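Local coordinates for variant surface glycoprotein MITat 1.13 (Trypanosoma brucei, PDB 6Z8H), which probably forms, with many copies of itself, the dense surface coat by which the parasite evades the immune response of its host through antigenic variation, at residues 67-72 with 85-90; 78-83 with 341-346. All coordinates share one frame; numbering follows the deposited sequence.

Interaction 1: residues 67-72 with 85-90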
ATOM      1  N   SER A  67       6.970  22.395  15.992  1.00 22.28           N
ATOM      2  CA  SER A  67       5.957  23.075  16.785  1.00 23.34           C
ATOM      3  C   SER A  67       6.461  23.413  18.175  1.00 25.54           C
ATOM      4  O   SER A  67       6.167  24.494  18.693  1.00 24.09           O
ATOM      5  CB  SER A  67       4.694  22.230  16.842  1.00 26.41           C
ATOM      6  OG  SER A  67       4.074  22.283  15.583  1.00 31.26           O
ATOM      7  N   LYS A  68       7.244  22.498  18.750  1.00 24.34           N
ATOM      8  CA  LYS A  68       7.856  22.648  20.095  1.00 26.98           C
ATOM      9  C   LYS A  68       8.805  23.853  20.075  1.00 24.52           C
ATOM     10  O   LYS A  68       8.829  24.594  21.077  1.00 23.62           O
ATOM     11  CB  LYS A  68       8.598  21.366  20.490  1.00 27.15           C
ATOM     12  CG  LYS A  68       7.762  20.343  21.247  1.00 28.81           C
ATOM     13  CD  LYS A  68       8.567  19.482  22.197  1.00 31.49           C
ATOM     14  CE  LYS A  68       8.370  18.000  21.963  1.00 36.24           C
ATOM     15  NZ  LYS A  68       9.240  17.185  22.844  1.00 36.23           N
ATOM     16  N   LEU A  69       9.550  24.039  18.978  1.00 22.34           N
ATOM     17  CA  LEU A  69      10.514  25.133  18.840  1.00 21.89           C
ATOM     18  C   LEU A  69       9.787  26.468  18.714  1.00 22.25           C
ATOM     19  O   LEU A  69      10.177  27.455  19.336  1.00 23.69           O
ATOM     20  CB  LEU A  69      11.418  24.928  17.626  1.00 22.66           C
ATOM     21  CG  LEU A  69      12.501  23.851  17.718  1.00 24.06           C
ATOM     22  CD1 LEU A  69      13.175  23.678  16.380  1.00 24.32           C
ATOM     23  CD2 LEU A  69      13.503  24.281  18.775  1.00 25.05           C
ATOM     24  N   VAL A  70       8.748  26.536  17.874  1.00 21.99           N
ATOM     25  CA  VAL A  70       8.042  27.806  17.699  1.00 22.05           C
ATOM     26  C   VAL A  70       7.406  28.233  19.010  1.00 21.74           C
ATOM     27  O   VAL A  70       7.502  29.401  19.426  1.00 22.33           O
ATOM     28  CB  VAL A  70       7.014  27.708  16.562  1.00 23.06           C
ATOM     29  CG1 VAL A  70       6.159  28.959  16.504  1.00 24.06           C
ATOM     30  CG2 VAL A  70       7.703  27.465  15.248  1.00 24.36           C
ATOM     31  N   THR A  71       6.725  27.299  19.670  1.00 20.85           N
ATOM     32  CA  THR A  71       6.041  27.616  20.914  1.00 22.46           C
ATOM     33  C   THR A  71       7.028  28.062  21.978  1.00 23.16           C
ATOM     34  O   THR A  71       6.826  29.078  22.644  1.00 23.45           O
ATOM     35  CB  THR A  71       5.253  26.396  21.389  1.00 22.77           C
ATOM     36  OG1 THR A  71       4.363  25.926  20.352  1.00 23.34           O
ATOM     37  CG2 THR A  71       4.463  26.698  22.640  1.00 23.92           C
ATOM     38  N   ALA A  72       8.125  27.335  22.132  1.00 23.05           N
ATOM     39  CA  ALA A  72       9.130  27.713  23.118  1.00 23.37           C
ATOM     40  C   ALA A  72       9.786  29.045  22.774  1.00 23.55           C
ATOM     41  O   ALA A  72      10.087  29.838  23.667  1.00 25.00           O
ATOM     42  CB  ALA A  72      10.176  26.593  23.211  1.00 23.53           C
ATOM     43  N   LEU A  85      16.345  30.520  18.740  1.00 23.11           N
ATOM     44  CA  LEU A  85      16.244  31.150  17.426  1.00 23.97           C
ATOM     45  C   LEU A  85      17.114  30.518  16.345  1.00 23.96           C
ATOM     46  O   LEU A  85      16.628  30.380  15.211  1.00 23.37           O
ATOM     47  CB  LEU A  85      16.473  32.658  17.541  1.00 24.80           C
ATOM     48  CG  LEU A  85      15.486  33.414  18.413  1.00 26.69           C
ATOM     49  CD1 LEU A  85      15.734  34.930  18.283  1.00 27.41           C
ATOM     50  CD2 LEU A  85      14.051  33.105  18.098  1.00 27.60           C
ATOM     51  N   PRO A  86      18.370  30.132  16.593  1.00 22.89           N
ATOM     52  CA  PRO A  86      19.173  29.535  15.511  1.00 22.35           C
ATOM     53  C   PRO A  86      18.668  28.182  15.041  1.00 23.35           C
ATOM     54  O   PRO A  86      19.140  27.702  14.008  1.00 24.29           O
ATOM     55  CB  PRO A  86      20.577  29.401  16.131  1.00 24.39           C
ATOM     56  CG  PRO A  86      20.595  30.471  17.211  1.00 25.78           C
ATOM     57  CD  PRO A  86      19.196  30.459  17.771  1.00 24.97           C
ATOM     58  N   LEU A  87      17.761  27.567  15.783  1.00 23.42           N
ATOM     59  CA  LEU A  87      17.200  26.289  15.386  1.00 23.51           C
ATOM     60  C   LEU A  87      16.017  26.439  14.456  1.00 22.93           C
ATOM     61  O   LEU A  87      15.665  25.469  13.766  1.00 23.14           O
ATOM     62  CB  LEU A  87      16.803  25.535  16.648  1.00 24.12           C
ATOM     63  CG  LEU A  87      17.883  25.375  17.724  1.00 23.84           C
ATOM     64  CD1 LEU A  87      17.282  24.714  19.003  1.00 25.50           C
ATOM     65  CD2 LEU A  87      19.123  24.630  17.249  1.00 24.98           C
ATOM     66  N   LEU A  88      15.372  27.601  14.409  1.00 22.52           N
ATOM     67  CA  LEU A  88      14.059  27.647  13.769  1.00 21.51           C
ATOM     68  C   LEU A  88      14.123  27.532  12.250  1.00 21.85           C
ATOM     69  O   LEU A  88      13.391  26.739  11.659  1.00 22.90           O
ATOM     70  CB  LEU A  88      13.346  28.942  14.149  1.00 21.08           C
ATOM     71  CG  LEU A  88      12.712  28.965  15.535  1.00 22.83           C
ATOM     72  CD1 LEU A  88      12.346  30.398  15.954  1.00 23.86           C
ATOM     73  CD2 LEU A  88      11.470  28.167  15.587  1.00 25.85           C
ATOM     74  N   GLY A  89      14.958  28.318  11.593  1.00 22.59           N
ATOM     75  CA  GLY A  89      15.042  28.278  10.144  1.00 23.64           C
ATOM     76  C   GLY A  89      15.575  26.939   9.666  1.00 23.77           C
ATOM     77  O   GLY A  89      15.051  26.336   8.724  1.00 22.46           O
ATOM     78  N   ALA A  90      16.591  26.436  10.354  1.00 24.96           N
ATOM     79  CA  ALA A  90      17.176  25.147  10.013  1.00 24.33           C
ATOM     80  C   ALA A  90      16.148  24.035  10.193  1.00 23.46           C
ATOM     81  O   ALA A  90      16.090  23.084   9.394  1.00 23.97           O
ATOM     82  CB  ALA A  90      18.437  24.924  10.870  1.00 25.12           C
TER
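L69 and V70 of helix 34-75 meet L87 and L88 of helix 78-129 near the turn of the long helical hairpin that forms the shaft of the A-type VSG fold. The two short segments run roughly antiparallel, at 141°, with their axes 9.7 Å apart at closest approach. L69 points at the partner helix and both its methyls rest against L87: CD2 of L69 lies 3.8 Å from CD1 of L87, while CD1 of L69 sits 4.0 Å from the carbonyl O of L87. CD2 of L88 touches both CB of L69 and CG2 of V70, 3.8 Å from each. With CG1 anti to the backbone N (chi1 173°), CG2 of V70 lies beside that N, where it meets L88. V70 packs on V70 of the second subunit and L88 on G372 of that subunit, so this apolar layer borders the dimer interface. Within helix 34-75, O of S67 accepts from both N and OG1 of T71, which reach it from opposite faces of its plane. No hydrogen bond crosses between the segments; the helices are held here by buried apolar contacts, so their fit rests on the shape of the side chains rather than on directed bonds.

Interaction 2: residues 78-83 with 341-346; sequences PTMQRK and WKDIGS
M80 meets D343 and I344 through the end of its side chain, and these three residues account for nearly all the surface buried between 78-83 and 341-346. The backbones stay well apart, M80 CA being 8.2 Å from D343 CA, and the thioether bridges the gap. Its chain bends at both chi2 (-55°) and chi3 (-58°), which turns the methyl toward helix 336-345. CE of M80 rests 3.7 Å from CB of D343, with SD of M80 at 3.9 Å from the same CB, and the two side chains cross at about a right angle. D343 offers mainly its methylene, with OD2 4.1 Å from SD of M80. The methyl also lies 4.4 Å from the backbone N of I344. The carboxylate of D343 carries OD2 to 5.4 Å from NZ of K83, too far for a salt bridge, although the opposite charges probably attract weakly. The peptide O of D343 is bonded by OG of S346, 2.9 Å away, and by OG1 of T347, at the end of the helix. This is a thin, partly buried helix-to-helix contact, in which the start of helix 78-129 meets a short helix from far along the chain, within the helical lobe packed round the turn of the long hairpin of the A-type VSG N-terminal domain.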
ATOM      1  N   PRO A  78      14.481  35.667  27.377  1.00 29.46           N
ATOM      2  CA  PRO A  78      15.433  35.970  26.294  1.00 29.82           C
ATOM      3  C   PRO A  78      16.695  35.119  26.277  1.00 29.13           C
ATOM      4  O   PRO A  78      17.180  34.802  25.190  1.00 29.05           O
ATOM      5  CB  PRO A  78      15.762  37.454  26.528  1.00 31.12           C
ATOM      6  CG  PRO A  78      14.514  37.996  27.116  1.00 32.12           C
ATOM      7  CD  PRO A  78      13.950  36.891  27.997  1.00 30.36           C
ATOM      8  N   THR A  79      17.286  34.815  27.438  1.00 29.67           N
ATOM      9  CA  THR A  79      18.486  33.990  27.436  1.00 30.60           C
ATOM     10  C   THR A  79      18.219  32.645  26.778  1.00 30.28           C
ATOM     11  O   THR A  79      19.103  32.100  26.106  1.00 31.00           O
ATOM     12  CB  THR A  79      19.032  33.799  28.854  1.00 32.17           C
ATOM     13  OG1 THR A  79      18.010  33.261  29.704  1.00 35.80           O
ATOM     14  CG2 THR A  79      19.537  35.120  29.402  1.00 32.08           C
ATOM     15  N   MET A  80      17.006  32.095  26.957  1.00 29.34           N
ATOM     16  CA  MET A  80      16.657  30.823  26.330  1.00 28.79           C
ATOM     17  C   MET A  80      16.201  31.041  24.895  1.00 25.78           C
ATOM     18  O   MET A  80      16.541  30.254  24.001  1.00 26.57           O
ATOM     19  CB  MET A  80      15.564  30.118  27.136  1.00 33.71           C
ATOM     20  CG  MET A  80      16.071  29.070  28.136  1.00 38.28           C
ATOM     21  SD  MET A  80      17.128  27.764  27.457  1.00 41.05           S
ATOM     22  CE  MET A  80      16.090  27.050  26.220  1.00 41.78           C
ATOM     23  N   GLN A  81      15.446  32.115  24.653  1.00 25.30           N
ATOM     24  CA  GLN A  81      15.026  32.395  23.289  1.00 25.34           C
ATOM     25  C   GLN A  81      16.218  32.502  22.357  1.00 24.59           C
ATOM     26  O   GLN A  81      16.155  32.064  21.202  1.00 25.33           O
ATOM     27  CB  GLN A  81      14.248  33.696  23.219  1.00 26.01           C
ATOM     28  CG  GLN A  81      12.915  33.720  23.866  1.00 27.59           C
ATOM     29  CD  GLN A  81      12.283  35.100  23.770  1.00 28.90           C
ATOM     30  OE1 GLN A  81      12.798  36.063  24.342  1.00 30.17           O
ATOM     31  NE2 GLN A  81      11.203  35.214  23.026  1.00 30.16           N
ATOM     32  N   ARG A  82      17.305  33.111  22.824  1.00 26.15           N
ATOM     33  CA  ARG A  82      18.454  33.258  21.951  1.00 26.46           C
ATOM     34  C   ARG A  82      19.062  31.905  21.592  1.00 26.11           C
ATOM     35  O   ARG A  82      19.665  31.794  20.524  1.00 27.14           O
ATOM     36  CB  ARG A  82      19.491  34.161  22.617  1.00 27.83           C
ATOM     37  CG  ARG A  82      19.053  35.617  22.697  1.00 30.56           C
ATOM     38  CD  ARG A  82      20.076  36.411  23.453  1.00 33.11           C
ATOM     39  NE  ARG A  82      19.690  37.796  23.665  1.00 35.83           N
ATOM     40  CZ  ARG A  82      19.832  38.758  22.761  1.00 36.39           C
ATOM     41  NH1 ARG A  82      20.319  38.485  21.558  1.00 35.96           N
ATOM     42  NH2 ARG A  82      19.476  39.992  23.051  1.00 38.10           N
ATOM     43  N   LYS A  83      18.960  30.900  22.472  1.00 25.17           N
ATOM     44  CA  LYS A  83      19.403  29.534  22.161  1.00 26.12           C
ATOM     45  C   LYS A  83      18.448  28.825  21.201  1.00 25.99           C
ATOM     46  O   LYS A  83      18.864  27.928  20.482  1.00 27.26           O
ATOM     47  CB  LYS A  83      19.535  28.733  23.464  1.00 28.75           C
ATOM     48  CG  LYS A  83      20.563  29.339  24.471  1.00 27.95           C
ATOM     49  CD  LYS A  83      20.560  28.636  25.823  1.00 33.08           C
ATOM     50  CE  LYS A  83      21.734  29.069  26.679  1.00 46.55           C
ATOM     51  NZ  LYS A  83      21.778  28.301  27.964  1.00 57.81           N
ATOM     52  N   TRP A 341      17.190  20.475  24.441  1.00 28.56           N
ATOM     53  CA  TRP A 341      15.824  20.019  24.218  1.00 28.74           C
ATOM     54  C   TRP A 341      15.084  19.762  25.522  1.00 30.44           C
ATOM     55  O   TRP A 341      13.852  19.887  25.569  1.00 29.76           O
ATOM     56  CB  TRP A 341      15.804  18.795  23.293  1.00 28.15           C
ATOM     57  CG  TRP A 341      15.671  19.217  21.865  1.00 27.67           C
ATOM     58  CD1 TRP A 341      16.662  19.312  20.936  1.00 27.92           C
ATOM     59  CD2 TRP A 341      14.480  19.688  21.231  1.00 26.85           C
ATOM     60  NE1 TRP A 341      16.153  19.801  19.751  1.00 28.45           N
ATOM     61  CE2 TRP A 341      14.809  20.019  19.901  1.00 26.93           C
ATOM     62  CE3 TRP A 341      13.164  19.838  21.651  1.00 27.73           C
ATOM     63  CZ2 TRP A 341      13.861  20.510  18.995  1.00 26.35           C
ATOM     64  CZ3 TRP A 341      12.231  20.319  20.752  1.00 27.38           C
ATOM     65  CH2 TRP A 341      12.578  20.627  19.435  1.00 27.73           C
ATOM     66  N   LYS A 342      15.804  19.433  26.572  1.00 31.99           N
ATOM     67  CA  LYS A 342      15.183  19.303  27.891  1.00 33.48           C
ATOM     68  C   LYS A 342      14.697  20.701  28.303  1.00 31.97           C
ATOM     69  O   LYS A 342      13.602  20.778  28.775  1.00 31.69           O
ATOM     70  CB  LYS A 342      16.150  18.648  28.880  1.00 35.99           C
ATOM     71  CG  LYS A 342      16.181  17.133  28.790  1.00 38.03           C
ATOM     72  CD  LYS A 342      14.808  16.516  28.988  1.00 39.24           C
ATOM     73  CE  LYS A 342      14.817  15.023  29.217  1.00 41.50           C
ATOM     74  NZ  LYS A 342      13.483  14.412  29.003  1.00 42.78           N
ATOM     75  N   ASP A 343      15.513  21.747  28.156  1.00 31.46           N
ATOM     76  CA  ASP A 343      15.098  23.089  28.535  1.00 30.46           C
ATOM     77  C   ASP A 343      13.934  23.567  27.668  1.00 29.16           C
ATOM     78  O   ASP A 343      13.035  24.269  28.150  1.00 28.75           O
ATOM     79  CB  ASP A 343      16.288  24.040  28.428  1.00 32.32           C
ATOM     80  CG  ASP A 343      17.349  23.766  29.473  1.00 34.15           C
ATOM     81  OD1 ASP A 343      17.081  22.979  30.410  1.00 34.41           O
ATOM     82  OD2 ASP A 343      18.457  24.325  29.349  1.00 35.31           O
ATOM     83  N   ILE A 344      13.947  23.222  26.375  1.00 27.82           N
ATOM     84  CA  ILE A 344      12.829  23.579  25.501  1.00 28.09           C
ATOM     85  C   ILE A 344      11.532  22.983  26.034  1.00 28.11           C
ATOM     86  O   ILE A 344      10.506  23.667  26.137  1.00 28.63           O
ATOM     87  CB  ILE A 344      13.105  23.127  24.054  1.00 28.94           C
ATOM     88  CG1 ILE A 344      14.184  24.003  23.416  1.00 29.99           C
ATOM     89  CG2 ILE A 344      11.831  23.170  23.211  1.00 29.84           C
ATOM     90  CD1 ILE A 344      14.701  23.456  22.094  1.00 30.60           C
ATOM     91  N   GLY A 345      11.567  21.702  26.396  1.00 29.35           N
ATOM     92  CA  GLY A 345      10.387  21.021  26.894  1.00 30.04           C
ATOM     93  C   GLY A 345       9.894  21.501  28.244  1.00 30.23           C
ATOM     94  O   GLY A 345       8.714  21.322  28.558  1.00 31.41           O
ATOM     95  N   SER A 346      10.763  22.095  29.048  1.00 30.97           N
ATOM     96  CA  SER A 346      10.395  22.612  30.360  1.00 31.52           C
ATOM     97  C   SER A 346       9.887  24.049  30.297  1.00 30.48           C
ATOM     98  O   SER A 346       9.529  24.625  31.329  1.00 30.52           O
ATOM     99  CB  SER A 346      11.600  22.556  31.303  1.00 33.82           C
ATOM    100  OG  SER A 346      12.570  23.511  30.931  1.00 36.07           O
TER

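Interactions 1 and 2 lie about 10 Å apart between centres, on the same side of the chain's centre, and both draw on helix 78-129. Their segments alternate along the sequence: 67-72, 78-83, 85-90 and then, more than 250 residues later, 341-346. Helix 336-345 joins the two directly, since I344 CD1 packs 3.6 Å from L69 CD2 and W341 CH2 lies 3.7 Å from L69 CG. Interaction 1 ties the two hairpin helices to each other, and interaction 2 fastens a late helix to the second of them. Both also border the second subunit, which places this end of the shaft at the dimer interface.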